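PDB 1J5X: glucosamine-6-phosphate deaminase from Thermotoga maritima, which belongs to the SIS-domain proteins, whose characteristic fold is a parallel beta sheet flanked by helices. Local coordinates for residues E249-P254 with R280-S285. Residues are numbered along the deposited sequence; the frame is centred on the assembly and turned at random.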
ATOM      1  N   GLU A 249      -1.458  11.914 -15.054  1.00 18.45           N
ATOM      2  CA  GLU A 249      -1.831  13.201 -14.428  1.00 17.78           C
ATOM      3  C   GLU A 249      -0.603  14.036 -14.243  1.00 18.40           C
ATOM      4  O   GLU A 249      -0.707  15.256 -14.126  1.00 17.75           O
ATOM      5  CB  GLU A 249      -2.432  12.993 -13.027  1.00 14.80           C
ATOM      6  CG  GLU A 249      -3.865  12.479 -13.126  1.00 11.33           C
ATOM      7  CD  GLU A 249      -4.824  13.565 -13.676  1.00 15.46           C
ATOM      8  OE1 GLU A 249      -5.141  14.556 -12.956  1.00 21.60           O
ATOM      9  OE2 GLU A 249      -5.246  13.455 -14.821  1.00 21.69           O
ATOM     10  N   TYR A 250       0.547  13.361 -14.184  1.00 20.26           N
ATOM     11  CA  TYR A 250       1.790  14.048 -13.907  1.00 21.23           C
ATOM     12  C   TYR A 250       2.116  15.163 -14.918  1.00 18.85           C
ATOM     13  O   TYR A 250       2.776  16.135 -14.561  1.00 21.54           O
ATOM     14  CB  TYR A 250       2.954  13.031 -13.779  1.00 22.89           C
ATOM     15  CG  TYR A 250       4.171  13.661 -13.092  1.00 22.80           C
ATOM     16  CD1 TYR A 250       4.093  14.106 -11.763  1.00 21.79           C
ATOM     17  CD2 TYR A 250       5.376  13.845 -13.790  1.00 24.56           C
ATOM     18  CE1 TYR A 250       5.150  14.699 -11.147  1.00 23.63           C
ATOM     19  CE2 TYR A 250       6.467  14.459 -13.182  1.00 26.83           C
ATOM     20  CZ  TYR A 250       6.354  14.884 -11.858  1.00 26.11           C
ATOM     21  OH  TYR A 250       7.392  15.477 -11.206  1.00 24.37           O
ATOM     22  N   ARG A 251       1.614  15.077 -16.140  1.00 19.92           N
ATOM     23  CA  ARG A 251       1.902  16.123 -17.100  1.00 20.20           C
ATOM     24  C   ARG A 251       1.090  17.373 -16.849  1.00 25.03           C
ATOM     25  O   ARG A 251       1.472  18.454 -17.332  1.00 21.30           O
ATOM     26  CB  ARG A 251       1.526  15.711 -18.526  1.00 23.02           C
ATOM     27  CG  ARG A 251       2.477  14.626 -19.139  1.00 21.29           C
ATOM     28  CD  ARG A 251       2.175  14.569 -20.650  1.00 24.93           C
ATOM     29  NE  ARG A 251       3.101  13.657 -21.333  1.00 25.46           N
ATOM     30  CZ  ARG A 251       2.833  12.373 -21.597  1.00 25.36           C
ATOM     31  NH1 ARG A 251       1.660  11.819 -21.241  1.00 24.47           N
ATOM     32  NH2 ARG A 251       3.750  11.632 -22.227  1.00 22.79           N
ATOM     33  N   HIS A 252      -0.031  17.220 -16.121  1.00 21.84           N
ATOM     34  CA  HIS A 252      -0.943  18.324 -15.993  1.00 23.32           C
ATOM     35  C   HIS A 252      -0.641  19.242 -14.871  1.00 24.76           C
ATOM     36  O   HIS A 252      -1.480  19.528 -14.006  1.00 23.35           O
ATOM     37  CB  HIS A 252      -2.398  17.794 -15.922  1.00 23.47           C
ATOM     38  CG  HIS A 252      -2.763  16.905 -17.051  1.00 18.61           C
ATOM     39  ND1 HIS A 252      -3.487  17.335 -18.139  1.00 19.60           N
ATOM     40  CD2 HIS A 252      -2.493  15.594 -17.271  1.00 21.09           C
ATOM     41  CE1 HIS A 252      -3.662  16.332 -18.974  1.00 22.57           C
ATOM     42  NE2 HIS A 252      -3.066  15.260 -18.471  1.00 20.68           N
ATOM     43  N   GLY A 253       0.609  19.669 -14.844  1.00 22.62           N
ATOM     44  CA  GLY A 253       1.027  20.586 -13.808  1.00 21.66           C
ATOM     45  C   GLY A 253       2.155  20.184 -12.923  1.00 22.22           C
ATOM     46  O   GLY A 253       3.170  20.914 -12.826  1.00 22.31           O
ATOM     47  N   PRO A 254       2.047  19.015 -12.269  1.00 20.44           N
ATOM     48  CA  PRO A 254       3.063  18.520 -11.359  1.00 20.96           C
ATOM     49  C   PRO A 254       4.477  18.470 -11.941  1.00 22.25           C
ATOM     50  O   PRO A 254       5.418  18.710 -11.186  1.00 22.85           O
ATOM     51  CB  PRO A 254       2.562  17.125 -10.990  1.00 20.44           C
ATOM     52  CG  PRO A 254       1.039  17.299 -11.069  1.00 16.59           C
ATOM     53  CD  PRO A 254       0.931  18.045 -12.372  1.00 19.61           C
ATOM     54  N   ARG A 280       8.237   8.498 -19.853  1.00 24.26           N
ATOM     55  CA  ARG A 280       9.573   8.323 -19.339  1.00 26.37           C
ATOM     56  C   ARG A 280      10.556   9.210 -20.124  1.00 27.95           C
ATOM     57  O   ARG A 280      11.314   9.979 -19.509  1.00 25.56           O
ATOM     58  CB  ARG A 280      10.012   6.858 -19.487  1.00 28.37           C
ATOM     59  CG  ARG A 280      11.484   6.641 -19.175  1.00 29.70           C
ATOM     60  CD  ARG A 280      11.861   5.164 -19.081  1.00 29.43           C
ATOM     61  NE  ARG A 280      13.260   5.055 -18.658  1.00 29.90           N
ATOM     62  CZ  ARG A 280      13.767   4.103 -17.882  1.00 31.33           C
ATOM     63  NH1 ARG A 280      13.018   3.117 -17.396  1.00 30.96           N
ATOM     64  NH2 ARG A 280      15.056   4.144 -17.578  1.00 35.04           N
ATOM     65  N   LYS A 281      10.518   9.125 -21.454  1.00 28.64           N
ATOM     66  CA  LYS A 281      11.484   9.903 -22.262  1.00 32.07           C
ATOM     67  C   LYS A 281      11.261  11.400 -22.022  1.00 33.19           C
ATOM     68  O   LYS A 281      12.216  12.174 -21.921  1.00 30.96           O
ATOM     69  CB  LYS A 281      11.346   9.587 -23.764  1.00 33.99           C
ATOM     70  CG  LYS A 281       9.970   9.873 -24.381  1.00 38.37           C
ATOM     71  CD  LYS A 281       9.700  11.384 -24.624  1.00 43.99           C
ATOM     72  CE  LYS A 281       8.247  11.720 -25.002  1.00 41.54           C
ATOM     73  NZ  LYS A 281       7.843  11.141 -26.300  1.00 49.66           N
ATOM     74  N   GLU A 282       9.994  11.801 -21.886  1.00 32.43           N
ATOM     75  CA  GLU A 282       9.696  13.210 -21.652  1.00 29.26           C
ATOM     76  C   GLU A 282      10.277  13.671 -20.300  1.00 29.93           C
ATOM     77  O   GLU A 282      11.019  14.663 -20.233  1.00 28.61           O
ATOM     78  CB  GLU A 282       8.188  13.431 -21.768  1.00 32.69           C
ATOM     79  CG  GLU A 282       7.753  14.889 -21.557  1.00 33.74           C
ATOM     80  CD  GLU A 282       6.251  15.053 -21.500  1.00 33.40           C
ATOM     81  OE1 GLU A 282       5.566  14.514 -22.380  1.00 35.13           O
ATOM     82  OE2 GLU A 282       5.759  15.733 -20.571  1.00 37.32           O
ATOM     83  N   LEU A 283      10.012  12.942 -19.224  1.00 25.71           N
ATOM     84  CA  LEU A 283      10.545  13.320 -17.942  1.00 26.20           C
ATOM     85  C   LEU A 283      12.078  13.296 -17.941  1.00 28.94           C
ATOM     86  O   LEU A 283      12.735  14.119 -17.281  1.00 26.34           O
ATOM     87  CB  LEU A 283      10.028  12.385 -16.847  1.00 25.17           C
ATOM     88  CG  LEU A 283       8.499  12.376 -16.763  1.00 26.89           C
ATOM     89  CD1 LEU A 283       8.056  11.513 -15.598  1.00 25.39           C
ATOM     90  CD2 LEU A 283       7.993  13.810 -16.647  1.00 28.87           C
ATOM     91  N   GLU A 284      12.652  12.325 -18.655  1.00 28.15           N
ATOM     92  CA  GLU A 284      14.116  12.217 -18.719  1.00 30.26           C
ATOM     93  C   GLU A 284      14.696  13.475 -19.386  1.00 30.73           C
ATOM     94  O   GLU A 284      15.717  14.008 -18.958  1.00 33.63           O
ATOM     95  CB  GLU A 284      14.510  10.920 -19.499  1.00 27.36           C
ATOM     96  CG  GLU A 284      14.509   9.659 -18.580  1.00 27.32           C
ATOM     97  CD  GLU A 284      14.721   8.324 -19.319  1.00 27.29           C
ATOM     98  OE1 GLU A 284      14.594   8.316 -20.535  1.00 32.59           O
ATOM     99  OE2 GLU A 284      14.990   7.296 -18.652  1.00 30.58           O
ATOM    100  N   SER A 285      14.027  13.959 -20.408  1.00 29.69           N
ATOM    101  CA  SER A 285      14.515  15.133 -21.112  1.00 33.58           C
ATOM    102  C   SER A 285      14.418  16.389 -20.265  1.00 36.59           C
ATOM    103  O   SER A 285      15.012  17.418 -20.616  1.00 35.52           O
ATOM    104  CB  SER A 285      13.755  15.319 -22.423  1.00 32.92           C
ATOM    105  OG  SER A 285      12.465  15.890 -22.202  1.00 35.43           O
TER
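Glu282 reaches out from helix 273-285 to Arg251, in the last part of a 3-10 segment, residues 249-251, that follows strand 241-245. Its CB points toward the 3-10 segment; CG lies anti to the backbone N (chi1 -179°), and the chain stays extended beyond it, which carries the carboxylate straight off the helix. At the tip, OE1 accepts a hydrogen bond from Arg251 NE, the core of a salt bridge, with NE to OE1 at 2.8 Å and an almost straight N-H...O angle of 171°. This oxygen sits at the edge of the guanidinium, practically in its plane, whereas NE approaches OE1 from the syn side but tilted well out of the carboxylate plane. The match is not a flat two-pronged one: the guanidinium and carboxylate planes are turned 47° apart, and Arg251 NH2 adds just a weak second bond to the same OE1 at 3.4 Å. The other oxygen, OE2, lies 3.7 Å from Arg251 CG and forms a salt bridge with Lys255 NZ.

Next to this polar pair, Tyr250, one residue before Arg251, meets Leu283, one after Glu282. Leu283 CD2 comes to the ring edge, near its plane, 3.8 Å from Tyr250 CE2, while Leu283 CD1 stands 4.0 Å from Tyr250 CD2. Both residues are buried: Tyr250 also packs on Val216 of strand 214-218, and Leu283 on Val264 of strand 262-267 and Val290 of strand 289-293, in the same four-stranded parallel sheet.

The contact thus joins a connecting loop to a helix of this alpha/beta unit through a buried apolar pair and a partly exposed salt bridge. With Arg251 and Lys255 sharing its carboxylate, Glu282 would be expected to remain ionised.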